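Local coordinates for hypothetical protein (PDB 4OO3) that is a putative oxidoreductase that probably binds a nicotinamide adenine dinucleotide through its N-terminal Rossmann-fold domain, its substrate being unknown, at residues A[33-38]-A[67-72]; A[11-16]-A[88-93]. One frame throughout, in Å; residues are numbered along the deposited sequence.

Contact 1 (A[33-38]-A[67-72]); sequences PQVSKD and TAWNEI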
ATOM      1  N   PRO A  33       8.193  21.049  -8.940  1.00 40.76           N
ATOM      2  CA  PRO A  33       7.921  22.341  -9.574  1.00 42.01           C
ATOM      3  C   PRO A  33       6.461  22.536  -9.980  1.00 40.95           C
ATOM      4  O   PRO A  33       5.959  23.659  -9.929  1.00 43.99           O
ATOM      5  CB  PRO A  33       8.813  22.324 -10.824  1.00 44.93           C
ATOM      6  CG  PRO A  33       9.880  21.335 -10.536  1.00 45.11           C
ATOM      7  CD  PRO A  33       9.253  20.302  -9.642  1.00 42.47           C
ATOM      8  N   GLN A  34       5.797  21.453 -10.386  1.00 40.38           N
ATOM      9  CA  GLN A  34       4.369  21.475 -10.718  1.00 39.10           C
ATOM     10  C   GLN A  34       3.495  21.963  -9.575  1.00 37.34           C
ATOM     11  O   GLN A  34       2.421  22.510  -9.810  1.00 36.94           O
ATOM     12  CB  GLN A  34       3.875  20.075 -11.087  1.00 41.24           C
ATOM     13  CG  GLN A  34       3.957  19.722 -12.555  1.00 44.68           C
ATOM     14  CD  GLN A  34       3.557  18.280 -12.790  1.00 46.00           C
ATOM     15  OE1 GLN A  34       4.231  17.371 -12.316  1.00 50.89           O
ATOM     16  NE2 GLN A  34       2.456  18.063 -13.506  1.00 43.70           N
ATOM     17  N   VAL A  35       3.930  21.731  -8.341  1.00 36.64           N
ATOM     18  CA  VAL A  35       3.068  21.971  -7.193  1.00 37.34           C
ATOM     19  C   VAL A  35       3.263  23.367  -6.606  1.00 36.96           C
ATOM     20  O   VAL A  35       4.359  23.733  -6.160  1.00 39.33           O
ATOM     21  CB  VAL A  35       3.253  20.898  -6.107  1.00 35.13           C
ATOM     22  CG1 VAL A  35       2.261  21.126  -4.978  1.00 35.98           C
ATOM     23  CG2 VAL A  35       3.042  19.514  -6.705  1.00 35.66           C
ATOM     24  N   SER A  36       2.179  24.135  -6.621  1.00 35.46           N
ATOM     25  CA  SER A  36       2.164  25.485  -6.066  1.00 35.16           C
ATOM     26  C   SER A  36       2.506  25.423  -4.590  1.00 34.75           C
ATOM     27  O   SER A  36       2.078  24.504  -3.889  1.00 32.39           O
ATOM     28  CB  SER A  36       0.785  26.121  -6.267  1.00 34.29           C
ATOM     29  OG  SER A  36       0.498  27.066  -5.261  1.00 32.99           O
ATOM     30  N   LYS A  37       3.280  26.400  -4.125  1.00 36.56           N
ATOM     31  CA  LYS A  37       3.681  26.454  -2.719  1.00 37.39           C
ATOM     32  C   LYS A  37       2.516  26.686  -1.764  1.00 34.98           C
ATOM     33  O   LYS A  37       2.608  26.320  -0.594  1.00 33.16           O
ATOM     34  CB  LYS A  37       4.743  27.523  -2.498  1.00 41.60           C
ATOM     35  CG  LYS A  37       6.164  27.011  -2.637  1.00 47.12           C
ATOM     36  CD  LYS A  37       6.519  26.616  -4.058  1.00 51.20           C
ATOM     37  CE  LYS A  37       7.949  26.110  -4.104  1.00 56.57           C
ATOM     38  NZ  LYS A  37       8.464  25.985  -5.488  1.00 65.30           N
ATOM     39  N   ASP A  38       1.432  27.281  -2.265  1.00 34.23           N
ATOM     40  CA  ASP A  38       0.236  27.537  -1.463  1.00 34.47           C
ATOM     41  C   ASP A  38      -0.595  26.272  -1.403  1.00 33.17           C
ATOM     42  O   ASP A  38      -1.031  25.758  -2.430  1.00 32.92           O
ATOM     43  CB  ASP A  38      -0.607  28.675  -2.058  1.00 36.19           C
ATOM     44  CG  ASP A  38       0.078  30.034  -1.971  1.00 38.47           C
ATOM     45  OD1 ASP A  38       0.912  30.255  -1.071  1.00 38.12           O
ATOM     46  OD2 ASP A  38      -0.236  30.906  -2.804  1.00 41.70           O
ATOM     47  N   THR A  67      11.774  22.749   2.127  1.00 37.31           N
ATOM     48  CA  THR A  67      10.628  23.102   1.315  1.00 35.49           C
ATOM     49  C   THR A  67      10.182  24.505   1.716  1.00 36.29           C
ATOM     50  O   THR A  67      10.699  25.075   2.670  1.00 35.60           O
ATOM     51  CB  THR A  67       9.484  22.096   1.509  1.00 33.91           C
ATOM     52  OG1 THR A  67       9.114  22.047   2.889  1.00 32.06           O
ATOM     53  CG2 THR A  67       9.922  20.701   1.064  1.00 33.98           C
ATOM     54  N   ALA A  68       9.232  25.060   0.975  1.00 38.01           N
ATOM     55  CA  ALA A  68       8.712  26.395   1.249  1.00 38.15           C
ATOM     56  C   ALA A  68       7.184  26.410   1.136  1.00 38.13           C
ATOM     57  O   ALA A  68       6.616  27.280   0.470  1.00 38.86           O
ATOM     58  CB  ALA A  68       9.333  27.402   0.292  1.00 38.93           C
ATOM     59  N   TRP A  69       6.525  25.457   1.799  1.00 35.84           N
ATOM     60  CA  TRP A  69       5.068  25.348   1.722  1.00 33.99           C
ATOM     61  C   TRP A  69       4.393  26.430   2.541  1.00 33.49           C
ATOM     62  O   TRP A  69       4.806  26.711   3.668  1.00 34.31           O
ATOM     63  CB  TRP A  69       4.575  23.993   2.220  1.00 32.76           C
ATOM     64  CG  TRP A  69       5.184  22.850   1.504  1.00 33.26           C
ATOM     65  CD1 TRP A  69       6.051  21.940   2.018  1.00 32.35           C
ATOM     66  CD2 TRP A  69       4.990  22.494   0.130  1.00 33.26           C
ATOM     67  NE1 TRP A  69       6.404  21.033   1.057  1.00 32.02           N
ATOM     68  CE2 TRP A  69       5.769  21.347  -0.113  1.00 32.50           C
ATOM     69  CE3 TRP A  69       4.225  23.024  -0.911  1.00 32.89           C
ATOM     70  CZ2 TRP A  69       5.813  20.719  -1.360  1.00 32.50           C
ATOM     71  CZ3 TRP A  69       4.270  22.405  -2.147  1.00 34.47           C
ATOM     72  CH2 TRP A  69       5.059  21.258  -2.361  1.00 34.34           C
ATOM     73  N   ASN A  70       3.360  27.035   1.957  1.00 32.03           N
ATOM     74  CA  ASN A  70       2.501  27.979   2.653  1.00 33.11           C
ATOM     75  C   ASN A  70       1.158  27.320   2.950  1.00 33.33           C
ATOM     76  O   ASN A  70       0.303  27.196   2.066  1.00 33.28           O
ATOM     77  CB  ASN A  70       2.298  29.222   1.805  1.00 34.50           C
ATOM     78  CG  ASN A  70       1.389  30.230   2.462  1.00 35.54           C
ATOM     79  OD1 ASN A  70       1.328  30.328   3.686  1.00 35.07           O
ATOM     80  ND2 ASN A  70       0.678  30.995   1.646  1.00 37.54           N
ATOM     81  N   GLU A  71       0.984  26.881   4.190  1.00 32.84           N
ATOM     82  CA  GLU A  71      -0.214  26.158   4.580  1.00 32.27           C
ATOM     83  C   GLU A  71      -1.316  27.142   4.971  1.00 32.97           C
ATOM     84  O   GLU A  71      -1.266  27.767   6.026  1.00 33.19           O
ATOM     85  CB  GLU A  71       0.103  25.198   5.727  1.00 33.06           C
ATOM     86  CG  GLU A  71       1.190  24.182   5.398  1.00 32.84           C
ATOM     87  CD  GLU A  71       0.716  23.091   4.463  1.00 33.10           C
ATOM     88  OE1 GLU A  71      -0.260  22.395   4.805  1.00 33.28           O
ATOM     89  OE2 GLU A  71       1.338  22.911   3.396  1.00 33.85           O
ATOM     90  N   ILE A  72      -2.297  27.296   4.087  1.00 33.34           N
ATOM     91  CA  ILE A  72      -3.456  28.128   4.354  1.00 34.15           C
ATOM     92  C   ILE A  72      -4.514  27.240   4.988  1.00 32.79           C
ATOM     93  O   ILE A  72      -5.177  26.471   4.303  1.00 31.85           O
ATOM     94  CB  ILE A  72      -3.994  28.768   3.065  1.00 36.10           C
ATOM     95  CG1 ILE A  72      -2.889  29.584   2.381  1.00 38.21           C
ATOM     96  CG2 ILE A  72      -5.188  29.653   3.381  1.00 36.97           C
ATOM     97  CD1 ILE A  72      -3.126  29.839   0.909  1.00 38.84           C
TER
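Lys-37 and Asp-38 run alongside Trp-69 and Asn-70, and a single parallel bridge joins Asp-38 to Asn-70, their CA atoms 4.7 Å apart. The backbone bond of this start runs from Asn-70 N to Lys-37 O (2.8 Å) and is nearly straight at hydrogen. The same carbonyl oxygen also receives a CA-H...O contact from Trp-69. One step on, the side chains of Asp-38 and Asn-70 lie next to each other and point the same way, and Asn-70 ND2 donates to Asp-38 OD1 over 2.8 Å. The acceptor lies close to the plane of the Asn-70 amide, whereas the donor stands well above the carboxylate plane, the two planes being 71° apart. On that face of the sheet Ile-72 CD1 also comes up to Asp-38 CB. Ser-36 OG accepts from Asp-38 N in an ST turn. Trp-69 lays its indole against residues 35-37, on the side of the sheet away from the Asp-38 and Asn-70 side chains; with CG anti to the carbonyl carbon (chi1 -56°), the six-membered ring reaches back along 35-37. Its CZ3 corner meets Ser-36 O at 3.5 Å, edge-on and in the ring plane, and touches Val-35 CG1 at 3.7 Å, the valine crossing the indole at about a right angle. The indole NE1 is satisfied by Gln-28 O, and Ile-56 of helix 47-61 packs on the same side chain. On the outside, Lys-37 lays CG against Ala-68 O (3.2 Å) before its chain bends away. Strands 38-43 and 70-75, joined through helix 47-61, form a beta-alpha-beta unit of a Rossmann fold, with 70-75 at the edge of its parallel sheet.

Contact 2 (A[11-16]-A[88-93]); sequences EVKLIT and KGNVMI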
ATOM      1  N   GLU A  11       1.093  24.724 -11.334  1.00 41.40           N
ATOM      2  CA  GLU A  11      -0.207  24.386 -11.929  1.00 40.31           C
ATOM      3  C   GLU A  11      -1.054  23.495 -11.014  1.00 37.46           C
ATOM      4  O   GLU A  11      -2.278  23.605 -10.990  1.00 34.70           O
ATOM      5  CB  GLU A  11      -0.022  23.709 -13.294  1.00 42.13           C
ATOM      6  CG  GLU A  11       0.523  22.285 -13.233  1.00 43.50           C
ATOM      7  CD  GLU A  11       0.671  21.640 -14.600  1.00 45.26           C
ATOM      8  OE1 GLU A  11       0.431  22.316 -15.615  1.00 46.37           O
ATOM      9  OE2 GLU A  11       1.030  20.443 -14.662  1.00 50.00           O
ATOM     10  N   VAL A  12      -0.395  22.607 -10.276  1.00 35.68           N
ATOM     11  CA  VAL A  12      -1.082  21.725  -9.336  1.00 34.34           C
ATOM     12  C   VAL A  12      -1.271  22.466  -8.024  1.00 34.80           C
ATOM     13  O   VAL A  12      -0.305  22.974  -7.451  1.00 35.97           O
ATOM     14  CB  VAL A  12      -0.286  20.426  -9.098  1.00 33.95           C
ATOM     15  CG1 VAL A  12      -0.850  19.635  -7.922  1.00 31.97           C
ATOM     16  CG2 VAL A  12      -0.275  19.581 -10.365  1.00 32.69           C
ATOM     17  N   LYS A  13      -2.516  22.527  -7.560  1.00 34.39           N
ATOM     18  CA  LYS A  13      -2.865  23.242  -6.336  1.00 34.47           C
ATOM     19  C   LYS A  13      -3.451  22.272  -5.332  1.00 32.17           C
ATOM     20  O   LYS A  13      -4.594  21.843  -5.481  1.00 32.98           O
ATOM     21  CB  LYS A  13      -3.885  24.343  -6.624  1.00 37.37           C
ATOM     22  CG  LYS A  13      -3.282  25.650  -7.105  1.00 42.74           C
ATOM     23  CD  LYS A  13      -3.665  25.976  -8.532  1.00 48.40           C
ATOM     24  CE  LYS A  13      -3.083  27.319  -8.945  1.00 54.58           C
ATOM     25  NZ  LYS A  13      -3.890  27.954 -10.018  1.00 58.81           N
ATOM     26  N   LEU A  14      -2.684  21.958  -4.295  1.00 31.00           N
ATOM     27  CA  LEU A  14      -3.053  20.906  -3.345  1.00 31.16           C
ATOM     28  C   LEU A  14      -4.081  21.333  -2.302  1.00 31.36           C
ATOM     29  O   LEU A  14      -4.006  22.418  -1.743  1.00 34.42           O
ATOM     30  CB  LEU A  14      -1.821  20.382  -2.594  1.00 30.50           C
ATOM     31  CG  LEU A  14      -0.687  19.734  -3.381  1.00 30.29           C
ATOM     32  CD1 LEU A  14       0.343  19.170  -2.408  1.00 29.93           C
ATOM     33  CD2 LEU A  14      -1.214  18.658  -4.315  1.00 29.56           C
ATOM     34  N   ILE A  15      -5.032  20.444  -2.052  1.00 32.16           N
ATOM     35  CA  ILE A  15      -5.924  20.536  -0.914  1.00 31.58           C
ATOM     36  C   ILE A  15      -5.615  19.351  -0.025  1.00 30.20           C
ATOM     37  O   ILE A  15      -5.556  18.232  -0.497  1.00 31.30           O
ATOM     38  CB  ILE A  15      -7.398  20.413  -1.328  1.00 31.58           C
ATOM     39  CG1 ILE A  15      -7.776  21.513  -2.321  1.00 32.46           C
ATOM     40  CG2 ILE A  15      -8.287  20.450  -0.094  1.00 31.87           C
ATOM     41  CD1 ILE A  15      -9.109  21.288  -3.005  1.00 34.14           C
ATOM     42  N   THR A  16      -5.433  19.583   1.261  1.00 30.90           N
ATOM     43  CA  THR A  16      -5.239  18.478   2.174  1.00 31.65           C
ATOM     44  C   THR A  16      -6.475  18.377   3.041  1.00 30.60           C
ATOM     45  O   THR A  16      -6.768  19.282   3.804  1.00 31.42           O
ATOM     46  CB  THR A  16      -3.969  18.675   3.009  1.00 34.17           C
ATOM     47  OG1 THR A  16      -2.880  18.980   2.128  1.00 32.93           O
ATOM     48  CG2 THR A  16      -3.647  17.408   3.801  1.00 35.50           C
ATOM     49  N   LYS A  88     -10.587  25.856  -3.786  1.00 36.86           N
ATOM     50  CA  LYS A  88      -9.346  26.610  -3.949  1.00 38.61           C
ATOM     51  C   LYS A  88      -8.215  25.804  -4.584  1.00 37.86           C
ATOM     52  O   LYS A  88      -7.188  26.373  -4.951  1.00 42.06           O
ATOM     53  CB  LYS A  88      -8.905  27.190  -2.605  1.00 40.28           C
ATOM     54  CG  LYS A  88      -9.592  28.507  -2.260  1.00 43.71           C
ATOM     55  CD  LYS A  88      -9.361  28.877  -0.805  1.00 47.96           C
ATOM     56  CE  LYS A  88      -9.534  30.363  -0.544  1.00 51.64           C
ATOM     57  NZ  LYS A  88      -9.140  30.683   0.859  1.00 53.90           N
ATOM     58  N   GLY A  89      -8.406  24.494  -4.720  1.00 36.74           N
ATOM     59  CA  GLY A  89      -7.385  23.612  -5.284  1.00 36.69           C
ATOM     60  C   GLY A  89      -7.937  22.697  -6.357  1.00 35.91           C
ATOM     61  O   GLY A  89      -9.142  22.637  -6.557  1.00 39.17           O
ATOM     62  N   ASN A  90      -7.042  21.995  -7.055  1.00 34.11           N
ATOM     63  CA  ASN A  90      -7.421  21.071  -8.128  1.00 31.50           C
ATOM     64  C   ASN A  90      -6.906  19.635  -7.938  1.00 30.87           C
ATOM     65  O   ASN A  90      -7.165  18.777  -8.776  1.00 30.54           O
ATOM     66  CB  ASN A  90      -6.976  21.619  -9.482  1.00 31.40           C
ATOM     67  CG  ASN A  90      -5.485  21.877  -9.548  1.00 32.02           C
ATOM     68  OD1 ASN A  90      -4.697  21.259  -8.831  1.00 31.99           O
ATOM     69  ND2 ASN A  90      -5.088  22.787 -10.413  1.00 33.04           N
ATOM     70  N   VAL A  91      -6.182  19.376  -6.845  1.00 30.11           N
ATOM     71  CA  VAL A  91      -5.829  18.012  -6.447  1.00 29.59           C
ATOM     72  C   VAL A  91      -5.975  17.876  -4.933  1.00 30.51           C
ATOM     73  O   VAL A  91      -5.362  18.636  -4.178  1.00 30.98           O
ATOM     74  CB  VAL A  91      -4.373  17.655  -6.815  1.00 30.20           C
ATOM     75  CG1 VAL A  91      -4.026  16.253  -6.331  1.00 28.29           C
ATOM     76  CG2 VAL A  91      -4.147  17.774  -8.315  1.00 30.93           C
HETATM   77  N   MSE A  92      -6.760  16.891  -4.499  1.00 28.60           N
HETATM   78  CA  MSE A  92      -7.012  16.656  -3.085  1.00 27.01           C
HETATM   79  C   MSE A  92      -6.209  15.473  -2.622  1.00 28.10           C
HETATM   80  O   MSE A  92      -6.200  14.427  -3.273  1.00 30.37           O
HETATM   81  CB  MSE A  92      -8.499  16.390  -2.885  1.00 26.10           C
HETATM   82  CG  MSE A  92      -8.905  16.403  -1.410  1.00 25.16           C
HETATM   83 SE   MSE A  92      -8.759  14.588  -0.637  0.75 20.08          SE
HETATM   84  CE  MSE A  92     -10.455  13.907  -1.324  1.00 20.46           C
ATOM     85  N   ILE A  93      -5.539  15.626  -1.482  1.00 26.30           N
ATOM     86  CA  ILE A  93      -4.746  14.564  -0.885  1.00 25.97           C
ATOM     87  C   ILE A  93      -5.476  13.988   0.329  1.00 26.08           C
ATOM     88  O   ILE A  93      -5.700  14.698   1.315  1.00 27.39           O
ATOM     89  CB  ILE A  93      -3.373  15.099  -0.419  1.00 26.10           C
ATOM     90  CG1 ILE A  93      -2.633  15.784  -1.580  1.00 26.12           C
ATOM     91  CG2 ILE A  93      -2.544  13.977   0.197  1.00 25.00           C
ATOM     92  CD1 ILE A  93      -2.371  14.886  -2.771  1.00 25.40           C
TER
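Asn-90 reaches across to the backbone of 11-13. Its CB only carries the amide across, with CG tucked over its own backbone (chi1 58°), which turns the group toward segment 11-16. CG lies 3.6 Å from Lys-13 N, and from it the two tips part: OD1 accepts from Lys-13 N at 2.8 Å, while ND2 donates to Glu-11 O at 3.0 Å. The second bond lies in both the amide plane and the carbonyl plane; in the first, the N-H comes in tilted from the amide C=O plane. Gripped at both ends, the amide has its rotation fixed and serves two backbone polar groups, of Glu-11 and Lys-13. Lys-13 O in turn takes two donors, Asn-90 N in the carbonyl plane and Val-91 N at 3.2 Å from above it. From there the regular parallel pattern takes over, with Ile-15 N bonded to Val-91 O and Ile-93 N to Ile-15 O, the latter at 2.8 Å. These are the first and fourth strands of the Rossmann sheet, neighbours at its centre, where the chain has crossed over to start its second half. Leu-14, Thr-16, Val-91 and Ile-93 share one face; Leu-14 CD2 touches both Val-91 CB and Ile-93 CG1, each at 4.2 Å. Val-12 CG1 meets Val-91 CG2 at 3.8 Å, and helix 395-412 lies over both valines through Leu-410. The other face carries Ile-15 and Met-92, a selenomethionine, with Met-83 of helix 79-86 packing on both. There Ile-15 lays CG1 and CD1 against Gly-89, both atoms 3.7 Å from Gly-89 CA, in the turn that leads into strand 91-94.

Overall arrangement
Both contacts belong to one six-stranded parallel sheet, their centres about 10 Å apart: contact 1 pairs strand 70-75 at its edge with 38-43, and contact 2 pairs the central strands 14-17 and 91-94. Segments 33-38 and 11-16 join them directly. Val-12 N bonds probably to Gln-34 O and Ser-36 N to Val-12 O, each at 2.9 Å, while Val-35 CG1 packs on Leu-14 CG at 3.6 Å. Val-35 thus touches Trp-69 in contact 1 and Leu-14 in contact 2. Contact 1 lies at the N-terminal ends of its strands, whereas contact 2 runs along most of its short pair; in Rossmann folds the dinucleotide binds at the C-terminal ends.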